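Local coordinates for YjbQ family protein (PDB 1VPH) that is of unknown function, a trimeric UPF0047 (YjbQ) family protein that holds a potassium ion in this crystal, at residues I46-H57 with E139-E149; A56-A64 with A100-R111. One frame throughout, in Å; residues are numbered along the deposited sequence.

Contact 1 (I46-H57 with E139-E149). With PO4 (phosphate ion), chain L.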
loop_
_atom_site.group_PDB
_atom_site.type_symbol
_atom_site.label_atom_id
_atom_site.label_comp_id
_atom_site.label_asym_id
_atom_site.label_seq_id
_atom_site.Cartn_x
_atom_site.Cartn_y
_atom_site.Cartn_z
ATOM N N ILE C 46 3.132 0.874 23.536
ATOM C CA ILE C 46 3.098 2.136 22.788
ATOM C C ILE C 46 1.616 2.537 22.714
ATOM O O ILE C 46 0.760 1.680 22.470
ATOM C CB ILE C 46 3.805 1.975 21.394
ATOM C CG1 ILE C 46 5.314 1.758 21.589
ATOM C CG2 ILE C 46 3.603 3.214 20.506
ATOM C CD1 ILE C 46 6.075 1.370 20.374
ATOM N N LYS C 47 1.321 3.806 22.957
ATOM C CA LYS C 47 -0.065 4.308 22.948
ATOM C C LYS C 47 -0.443 4.957 21.626
ATOM O O LYS C 47 -1.579 4.876 21.209
ATOM C CB LYS C 47 -0.298 5.284 24.107
ATOM C CG LYS C 47 0.040 4.698 25.462
ATOM C CD LYS C 47 -0.720 3.419 25.820
ATOM C CE LYS C 47 -0.382 2.938 27.265
ATOM N NZ LYS C 47 -1.062 1.672 27.540
ATOM N N ASN C 48 0.491 5.695 21.034
ATOM C CA ASN C 48 0.197 6.508 19.857
ATOM C C ASN C 48 1.309 6.350 18.860
ATOM O O ASN C 48 2.461 6.624 19.153
ATOM C CB ASN C 48 0.076 7.960 20.282
ATOM C CG ASN C 48 -0.999 8.152 21.276
ATOM O OD1 ASN C 48 -2.122 7.660 21.063
ATOM N ND2 ASN C 48 -0.669 8.798 22.425
ATOM N N GLY C 49 0.972 5.846 17.670
ATOM C CA GLY C 49 1.988 5.603 16.685
ATOM C C GLY C 49 1.405 4.879 15.497
ATOM O O GLY C 49 0.238 5.120 15.123
ATOM N N ILE C 50 2.211 4.006 14.921
ATOM C CA ILE C 50 1.797 3.236 13.781
ATOM C C ILE C 50 2.132 1.772 13.994
ATOM O O ILE C 50 2.998 1.418 14.799
ATOM C CB ILE C 50 2.419 3.731 12.449
ATOM C CG1 ILE C 50 3.939 3.729 12.510
ATOM C CG2 ILE C 50 1.933 5.157 12.131
ATOM C CD1 ILE C 50 4.602 3.822 11.160
ATOM N N CYS C 51 1.403 0.914 13.286
ATOM C CA CYS C 51 1.680 -0.504 13.324
ATOM C C CYS C 51 1.868 -0.925 11.849
ATOM O O CYS C 51 0.925 -0.797 11.032
ATOM C CB CYS C 51 0.557 -1.250 13.979
ATOM S SG CYS C 51 0.694 -3.043 13.844
ATOM N N LEU C 52 3.083 -1.370 11.541
ATOM C CA LEU C 52 3.461 -1.958 10.283
ATOM C C LEU C 52 3.348 -3.477 10.359
ATOM O O LEU C 52 3.948 -4.109 11.210
ATOM C CB LEU C 52 4.926 -1.592 9.949
ATOM C CG LEU C 52 5.552 -2.188 8.682
ATOM C CD1 LEU C 52 4.820 -1.721 7.385
ATOM C CD2 LEU C 52 7.057 -1.893 8.537
ATOM N N ILE C 53 2.591 -4.062 9.432
ATOM C CA ILE C 53 2.459 -5.501 9.313
ATOM C C ILE C 53 3.002 -5.879 7.940
ATOM O O ILE C 53 2.442 -5.449 6.916
ATOM C CB ILE C 53 0.961 -5.900 9.380
ATOM C CG1 ILE C 53 0.319 -5.375 10.664
ATOM C CG2 ILE C 53 0.803 -7.410 9.248
ATOM C CD1 ILE C 53 -0.624 -4.229 10.448
ATOM N N PHE C 54 4.073 -6.654 7.919
ATOM C CA PHE C 54 4.966 -6.802 6.741
ATOM C C PHE C 54 5.370 -8.262 6.554
ATOM O O PHE C 54 5.718 -8.933 7.524
ATOM C CB PHE C 54 6.184 -5.900 6.912
ATOM C CG PHE C 54 7.233 -6.043 5.830
ATOM C CD1 PHE C 54 7.200 -5.270 4.663
ATOM C CD2 PHE C 54 8.266 -6.960 5.964
ATOM C CE1 PHE C 54 8.173 -5.446 3.686
ATOM C CE2 PHE C 54 9.239 -7.123 4.952
ATOM C CZ PHE C 54 9.187 -6.347 3.841
ATOM N N VAL C 55 5.275 -8.742 5.311
ATOM C CA VAL C 55 5.817 -10.071 4.958
ATOM C C VAL C 55 7.032 -9.899 4.069
ATOM O O VAL C 55 7.039 -9.207 3.035
ATOM C CB VAL C 55 4.816 -11.000 4.295
ATOM C CG1 VAL C 55 3.668 -11.249 5.193
ATOM C CG2 VAL C 55 4.317 -10.438 3.043
ATOM N N ALA C 56 8.078 -10.573 4.458
ATOM C CA ALA C 56 9.319 -10.596 3.686
ATOM C C ALA C 56 9.306 -11.738 2.661
ATOM O O ALA C 56 10.195 -12.611 2.679
ATOM C CB ALA C 56 10.503 -10.774 4.613
ATOM N N HIS C 57 8.257 -11.812 1.870
ATOM C CA HIS C 57 7.994 -12.939 1.000
ATOM C C HIS C 57 7.528 -12.310 -0.290
ATOM O O HIS C 57 6.874 -11.275 -0.265
ATOM C CB HIS C 57 6.846 -13.792 1.564
ATOM C CG HIS C 57 7.142 -14.502 2.844
ATOM N ND1 HIS C 57 8.065 -15.514 2.934
ATOM C CD2 HIS C 57 6.577 -14.394 4.074
ATOM C CE1 HIS C 57 8.078 -15.986 4.168
ATOM N NE2 HIS C 57 7.175 -15.332 4.877
ATOM N N GLU C 139 6.450 -22.178 6.698
ATOM C CA GLU C 139 6.737 -21.000 7.511
ATOM C C GLU C 139 6.614 -19.716 6.696
ATOM O O GLU C 139 7.519 -19.312 5.953
ATOM C CB GLU C 139 8.114 -21.108 8.214
ATOM C CG GLU C 139 8.493 -19.885 9.078
ATOM C CD GLU C 139 9.863 -19.972 9.767
ATOM O OE1 GLU C 139 10.604 -20.978 9.629
ATOM O OE2 GLU C 139 10.180 -18.995 10.475
ATOM N N ARG C 140 5.466 -19.089 6.842
ATOM C CA ARG C 140 5.313 -17.684 6.422
ATOM C C ARG C 140 5.559 -16.826 7.637
ATOM O O ARG C 140 4.967 -17.081 8.696
ATOM C CB ARG C 140 3.922 -17.421 5.896
ATOM C CG ARG C 140 3.591 -18.130 4.602
ATOM C CD ARG C 140 4.618 -17.817 3.541
ATOM N NE ARG C 140 4.077 -17.990 2.187
ATOM C CZ ARG C 140 4.748 -17.700 1.086
ATOM N NH1 ARG C 140 5.971 -17.228 1.184
ATOM N NH2 ARG C 140 4.161 -17.865 -0.127
ATOM N N HIS C 141 6.472 -15.872 7.494
ATOM C CA HIS C 141 6.884 -15.002 8.569
ATOM C C HIS C 141 6.297 -13.606 8.318
ATOM O O HIS C 141 6.555 -12.970 7.306
ATOM C CB HIS C 141 8.374 -14.927 8.639
ATOM C CG HIS C 141 8.876 -14.003 9.706
ATOM N ND1 HIS C 141 10.146 -13.474 9.684
ATOM C CD2 HIS C 141 8.273 -13.486 10.799
ATOM C CE1 HIS C 141 10.305 -12.671 10.722
ATOM N NE2 HIS C 141 9.184 -12.658 11.413
ATOM N N ILE C 142 5.501 -13.147 9.277
ATOM C CA ILE C 142 4.977 -11.794 9.279
ATOM C C ILE C 142 5.682 -10.993 10.393
ATOM O O ILE C 142 5.701 -11.414 11.555
ATOM C CB ILE C 142 3.473 -11.781 9.596
ATOM C CG1 ILE C 142 2.663 -12.626 8.580
ATOM C CG2 ILE C 142 2.911 -10.353 9.579
ATOM C CD1 ILE C 142 1.706 -13.593 9.209
ATOM N N THR C 143 6.271 -9.867 10.029
ATOM C CA THR C 143 6.833 -8.949 11.008
ATOM C C THR C 143 5.782 -7.976 11.422
ATOM O O THR C 143 5.079 -7.414 10.567
ATOM C CB THR C 143 7.987 -8.150 10.357
ATOM O OG1 THR C 143 8.979 -9.103 9.957
ATOM C CG2 THR C 143 8.590 -7.143 11.317
ATOM N N VAL C 144 5.704 -7.723 12.729
ATOM C CA VAL C 144 4.813 -6.713 13.245
ATOM C C VAL C 144 5.695 -5.711 13.940
ATOM O O VAL C 144 6.358 -6.049 14.876
ATOM C CB VAL C 144 3.781 -7.290 14.211
ATOM C CG1 VAL C 144 2.838 -6.229 14.756
ATOM C CG2 VAL C 144 2.968 -8.451 13.533
ATOM N N GLU C 145 5.649 -4.470 13.489
ATOM C CA GLU C 145 6.452 -3.416 14.112
ATOM C C GLU C 145 5.549 -2.292 14.601
ATOM O O GLU C 145 4.742 -1.768 13.838
ATOM C CB GLU C 145 7.438 -2.913 13.089
ATOM C CG GLU C 145 8.463 -1.942 13.649
ATOM C CD GLU C 145 9.394 -1.365 12.571
ATOM O OE1 GLU C 145 9.351 -1.807 11.391
ATOM O OE2 GLU C 145 10.215 -0.481 12.914
ATOM N N ILE C 146 5.681 -1.922 15.870
ATOM C CA ILE C 146 4.969 -0.774 16.407
ATOM C C ILE C 146 6.001 0.334 16.635
ATOM O O ILE C 146 7.071 0.099 17.151
ATOM C CB ILE C 146 4.184 -1.084 17.711
ATOM C CG1 ILE C 146 3.182 -2.246 17.463
ATOM C CG2 ILE C 146 3.347 0.099 18.075
ATOM C CD1 ILE C 146 3.725 -3.564 17.748
ATOM N N LEU C 147 5.663 1.537 16.208
ATOM C CA LEU C 147 6.585 2.676 16.330
ATOM C C LEU C 147 5.790 3.871 16.828
ATOM O O LEU C 147 4.722 4.129 16.299
ATOM C CB LEU C 147 7.230 2.894 14.969
ATOM C CG LEU C 147 8.456 3.786 14.735
ATOM C CD1 LEU C 147 9.394 3.163 13.758
ATOM C CD2 LEU C 147 8.028 5.161 14.209
ATOM N N GLY C 148 6.256 4.555 17.881
ATOM C CA GLY C 148 5.514 5.664 18.467
ATOM C C GLY C 148 5.913 5.959 19.896
ATOM O O GLY C 148 7.047 5.680 20.279
ATOM N N GLU C 149 4.977 6.511 20.668
ATOM C CA GLU C 149 5.182 6.897 22.103
ATOM C C GLU C 149 4.195 6.071 22.949
ATOM O O GLU C 149 3.022 5.912 22.576
ATOM C CB GLU C 149 4.914 8.437 22.315
ATOM C CG GLU C 149 3.378 8.839 22.257
ATOM C CD GLU C 149 3.039 10.369 22.254
ATOM O OE1 GLU C 149 4.003 11.180 22.325
ATOM O OE2 GLU C 149 1.794 10.734 22.200
ATOM O OXT GLU C 149 4.477 5.555 24.045
HETATM P P PO4 L . 8.881 -16.219 -1.059
HETATM O O1 PO4 L . 9.046 -17.561 -1.646
HETATM O O2 PO4 L . 9.723 -15.179 -1.797
HETATM O O3 PO4 L . 9.432 -16.172 0.350
HETATM O O4 PO4 L . 7.428 -15.865 -0.859
HETATM O O HOH W 1 8.827 -10.760 7.751
#
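I50, L52 and F54 pair with L147, E145 and T143 as the hydrogen-bonded sites of two antiparallel strands, 49-55 and 139-148, whose axes run 160° apart. Each site closes with two N-H...O bonds, the shortest from T143 N to F54 O at 2.7 Å. At G49 and G148 the strands press together, CA to CA 4.0 Å, and a CB on either residue would collide with the other strand. Next to them K47 and N48 both face E149 in a classic beta bulge, their two N-H groups sharing E149 O. N48 also offers ND2 to the anti lone pair of E149 OE2 at 3.1 Å, while its OD1 takes the backbone N of E117.

On one face I53 CG2 meets I142 CG2 at 3.6 Å, the two side chains lying alongside and pointing the same way. Beyond the paired region H57, with CG beside its backbone N (chi1 -67°), swings its ring to the other strand. H141 N bonds to H57 NE2 in the ring plane at 2.8 Å, and R140 CD sits over the centre of one ring face, a CH-pi contact. H57 ND1 donates to O3 of the phosphate at 3.0 Å, and R140 NH1 reaches phosphate O4 at 2.9 Å. A leucine in place of H57 would probably leave H141 N without its acceptor and the phosphate with one donor fewer. E132 makes a salt bridge with R140 NH2.

Strand 110-116 flanks 49-55, and strand 14-24 lies beyond 139-148. Helix 34-44 packs on the face bearing C51, V144 and I146, whereas the face with I50, L52, F54, E145 and L147 meets the other two subunits of the trimer.

Contact 2 (A56-A64 with A100-R111). With K (potassium ion), chain K; PO4 (phosphate ion), chain L.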
loop_
_atom_site.group_PDB
_atom_site.type_symbol
_atom_site.label_atom_id
_atom_site.label_comp_id
_atom_site.label_asym_id
_atom_site.label_seq_id
_atom_site.Cartn_x
_atom_site.Cartn_y
_atom_site.Cartn_z
ATOM N N ALA C 56 8.078 -10.573 4.458
ATOM C CA ALA C 56 9.319 -10.596 3.686
ATOM C C ALA C 56 9.306 -11.738 2.661
ATOM O O ALA C 56 10.195 -12.611 2.679
ATOM C CB ALA C 56 10.503 -10.774 4.613
ATOM N N HIS C 57 8.257 -11.812 1.870
ATOM C CA HIS C 57 7.994 -12.939 1.000
ATOM C C HIS C 57 7.528 -12.310 -0.290
ATOM O O HIS C 57 6.874 -11.275 -0.265
ATOM C CB HIS C 57 6.846 -13.792 1.564
ATOM C CG HIS C 57 7.142 -14.502 2.844
ATOM N ND1 HIS C 57 8.065 -15.514 2.934
ATOM C CD2 HIS C 57 6.577 -14.394 4.074
ATOM C CE1 HIS C 57 8.078 -15.986 4.168
ATOM N NE2 HIS C 57 7.175 -15.332 4.877
ATOM N N SER C 58 7.867 -12.905 -1.426
ATOM C CA SER C 58 7.461 -12.345 -2.694
ATOM C C SER C 58 6.231 -13.058 -3.297
ATOM O O SER C 58 5.737 -12.623 -4.363
ATOM C CB SER C 58 8.658 -12.409 -3.632
ATOM O OG SER C 58 8.908 -13.771 -3.971
ATOM N N THR C 59 5.703 -14.083 -2.624
ATOM C CA THR C 59 4.530 -14.815 -3.120
ATOM C C THR C 59 3.402 -14.878 -2.073
ATOM O O THR C 59 2.468 -15.678 -2.158
ATOM C CB THR C 59 4.955 -16.219 -3.577
ATOM O OG1 THR C 59 5.440 -16.955 -2.475
ATOM C CG2 THR C 59 6.001 -16.115 -4.664
ATOM N N ALA C 60 3.511 -13.987 -1.104
ATOM C CA ALA C 60 2.474 -13.707 -0.158
ATOM C C ALA C 60 2.291 -12.196 0.007
ATOM O O ALA C 60 3.126 -11.375 -0.433
ATOM C CB ALA C 60 2.776 -14.370 1.189
ATOM N N ALA C 61 1.164 -11.817 0.605
ATOM C CA ALA C 61 0.849 -10.409 0.791
ATOM C C ALA C 61 0.110 -10.200 2.105
ATOM O O ALA C 61 -0.264 -11.157 2.780
ATOM C CB ALA C 61 0.010 -9.859 -0.391
ATOM N N ILE C 62 -0.117 -8.925 2.441
ATOM C CA ILE C 62 -0.915 -8.543 3.636
ATOM C C ILE C 62 -2.024 -7.667 3.163
ATOM O O ILE C 62 -1.750 -6.728 2.412
ATOM C CB ILE C 62 -0.067 -7.772 4.659
ATOM C CG1 ILE C 62 1.049 -8.687 5.267
ATOM C CG2 ILE C 62 -0.939 -7.218 5.785
ATOM C CD1 ILE C 62 0.499 -9.908 6.129
ATOM N N VAL C 63 -3.286 -8.005 3.514
ATOM C CA VAL C 63 -4.432 -7.159 3.176
ATOM C C VAL C 63 -5.307 -6.941 4.387
ATOM O O VAL C 63 -5.150 -7.594 5.399
ATOM C CB VAL C 63 -5.296 -7.698 1.977
ATOM C CG1 VAL C 63 -4.458 -7.785 0.742
ATOM C CG2 VAL C 63 -5.973 -9.027 2.322
ATOM N N ALA C 64 -6.294 -6.070 4.270
ATOM C CA ALA C 64 -7.257 -5.914 5.342
ATOM C C ALA C 64 -8.680 -5.817 4.790
ATOM O O ALA C 64 -8.963 -5.086 3.810
ATOM C CB ALA C 64 -6.896 -4.711 6.179
ATOM N N ALA C 100 1.663 -16.032 -8.422
ATOM C CA ALA C 100 1.784 -15.669 -7.015
ATOM C C ALA C 100 2.594 -14.401 -6.840
ATOM O O ALA C 100 2.239 -13.520 -6.063
ATOM C CB ALA C 100 2.427 -16.836 -6.231
ATOM N N HIS C 101 3.675 -14.300 -7.598
ATOM C CA HIS C 101 4.485 -13.086 -7.604
ATOM C C HIS C 101 3.687 -11.863 -8.120
ATOM O O HIS C 101 3.792 -10.769 -7.581
ATOM C CB HIS C 101 5.680 -13.249 -8.537
ATOM C CG HIS C 101 6.709 -14.230 -8.051
ATOM N ND1 HIS C 101 7.595 -13.917 -7.049
ATOM C CD2 HIS C 101 7.007 -15.487 -8.447
ATOM C CE1 HIS C 101 8.408 -14.936 -6.854
ATOM N NE2 HIS C 101 8.056 -15.915 -7.675
ATOM N N LEU C 102 2.877 -12.062 -9.159
ATOM C CA LEU C 102 2.030 -10.989 -9.686
ATOM C C LEU C 102 1.021 -10.489 -8.672
ATOM O O LEU C 102 0.899 -9.315 -8.478
ATOM C CB LEU C 102 1.342 -11.470 -10.960
ATOM C CG LEU C 102 2.228 -11.787 -12.173
ATOM C CD1 LEU C 102 1.380 -12.281 -13.361
ATOM C CD2 LEU C 102 3.032 -10.625 -12.605
ATOM N N GLY C 103 0.322 -11.405 -8.012
ATOM C CA GLY C 103 -0.644 -11.042 -6.973
ATOM C C GLY C 103 -0.006 -10.272 -5.850
ATOM O O GLY C 103 -0.527 -9.266 -5.389
ATOM N N ALA C 104 1.127 -10.759 -5.377
ATOM C CA ALA C 104 1.813 -10.127 -4.254
ATOM C C ALA C 104 2.311 -8.734 -4.656
ATOM O O ALA C 104 2.234 -7.778 -3.890
ATOM C CB ALA C 104 2.961 -10.960 -3.804
ATOM N N THR C 105 2.801 -8.621 -5.884
ATOM C CA THR C 105 3.297 -7.337 -6.413
ATOM C C THR C 105 2.172 -6.286 -6.365
ATOM O O THR C 105 2.405 -5.151 -5.970
ATOM C CB THR C 105 3.834 -7.481 -7.860
ATOM O OG1 THR C 105 5.018 -8.306 -7.897
ATOM C CG2 THR C 105 4.148 -6.146 -8.458
ATOM N N PHE C 106 0.985 -6.645 -6.829
ATOM C CA PHE C 106 -0.178 -5.745 -6.801
ATOM C C PHE C 106 -0.699 -5.496 -5.412
ATOM O O PHE C 106 -1.037 -4.372 -5.100
ATOM C CB PHE C 106 -1.300 -6.264 -7.670
ATOM C CG PHE C 106 -1.180 -5.844 -9.109
ATOM C CD1 PHE C 106 -0.253 -6.453 -9.946
ATOM C CD2 PHE C 106 -1.959 -4.798 -9.604
ATOM C CE1 PHE C 106 -0.120 -6.033 -11.274
ATOM C CE2 PHE C 106 -1.854 -4.411 -10.917
ATOM C CZ PHE C 106 -0.921 -5.044 -11.752
ATOM N N LEU C 107 -0.769 -6.537 -4.578
ATOM C CA LEU C 107 -1.462 -6.418 -3.286
ATOM C C LEU C 107 -0.602 -5.659 -2.312
ATOM O O LEU C 107 -1.116 -4.956 -1.458
ATOM C CB LEU C 107 -1.781 -7.774 -2.741
ATOM C CG LEU C 107 -2.921 -8.469 -3.529
ATOM C CD1 LEU C 107 -3.087 -9.929 -3.170
ATOM C CD2 LEU C 107 -4.221 -7.678 -3.332
ATOM N N GLY C 108 0.685 -5.920 -2.380
ATOM C CA GLY C 108 1.657 -5.326 -1.475
ATOM C C GLY C 108 2.041 -6.264 -0.312
ATOM O O GLY C 108 1.214 -7.007 0.230
ATOM N N ALA C 109 3.285 -6.132 0.128
ATOM C CA ALA C 109 3.807 -6.900 1.268
ATOM C C ALA C 109 3.398 -6.375 2.622
ATOM O O ALA C 109 3.658 -7.061 3.643
ATOM C CB ALA C 109 5.292 -6.857 1.221
ATOM N N GLU C 110 2.851 -5.152 2.668
ATOM C CA GLU C 110 2.611 -4.486 3.977
ATOM C C GLU C 110 1.341 -3.713 4.056
ATOM O O GLU C 110 0.829 -3.263 3.025
ATOM C CB GLU C 110 3.759 -3.577 4.362
ATOM C CG GLU C 110 3.739 -2.135 3.857
ATOM C CD GLU C 110 4.375 -1.948 2.466
ATOM O OE1 GLU C 110 5.153 -2.826 2.030
ATOM O OE2 GLU C 110 4.103 -0.892 1.827
ATOM N N ARG C 111 0.839 -3.568 5.279
ATOM C CA ARG C 111 -0.182 -2.627 5.550
ATOM C C ARG C 111 0.233 -1.857 6.807
ATOM O O ARG C 111 0.947 -2.362 7.649
ATOM C CB ARG C 111 -1.525 -3.322 5.723
ATOM C CG ARG C 111 -2.179 -3.870 4.489
ATOM C CD ARG C 111 -2.479 -2.786 3.448
ATOM N NE ARG C 111 -3.183 -3.386 2.325
ATOM C CZ ARG C 111 -2.628 -3.897 1.240
ATOM N NH1 ARG C 111 -1.322 -3.895 1.075
ATOM N NH2 ARG C 111 -3.414 -4.400 0.285
HETATM K K K K . 9.024 -17.846 -8.184
HETATM P P PO4 L . 8.881 -16.219 -1.059
HETATM O O1 PO4 L . 9.046 -17.561 -1.646
HETATM O O2 PO4 L . 9.723 -15.179 -1.797
HETATM O O3 PO4 L . 9.432 -16.172 0.350
HETATM O O4 PO4 L . 7.428 -15.865 -0.859
HETATM O O HOH W 2 -6.107 -4.244 1.820
HETATM O O HOH W 3 10.977 -17.260 -8.114
#
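S58 and T59 meet H101 and A100 at the phosphate end of the contact. T59 CG2 sits over the centre of the H101 imidazole, a CH-pi contact 3.5 Å from the centroid, while S58 OG lies at the ring edge. The T59 hydroxyl, set between backbone N and carbonyl carbon (chi1 64°), turns the other way, to phosphate O4 at 2.8 Å. S58 OG gives phosphate O2 a bond of 2.7 Å, and the backbone N-H groups of both residues also reach the ion.

In the middle A104 CB packs against the carbonyl oxygens of S58 and A60, and A61 CB makes an apolar contact with L107 CB at 3.6 Å.

The one hydrogen bond between the two segments runs from I62 N to G108 O at 3.2 Å. Within 100-111, R111 NH1 and NH2 both grip L107 O, the former at 2.8 Å, and NH1 also holds E110 O, which turns the guanidinium face to I62 O. These bonds fix the flat group against the helix end, where G108 has a positive phi that suits glycine.

H101 NE2 binds the potassium at 2.2 Å, and its ND1 is held by N65 of the second subunit. With H91, D95 and N97 it forms the metal site, so this helix-on-strand packing carries a potassium ligand at a subunit interface, beside the loop that holds a phosphate in this crystal, probably from the crystallisation liquor.

Overall arrangement
Both contacts are buried, but they are built differently. Contact 1 is a strand-to-strand pairing within the five-stranded sheet, held mainly by regular backbone bonds; contact 2 lays helix 98-107 against strand 60-65 of the three-stranded sheet, with small apolar side chains, one backbone bond between its segments and an arginine clasping the helix end. Along the chain 56-64 and 100-111 are nested inside the loop that contact 1 closes. The two share A56 and H57, and meet again where V55 N bonds to A109 O and R140 NH2 to T59 OG1. Their polar ends converge on one phosphate, with the potassium site on the contact 2 side.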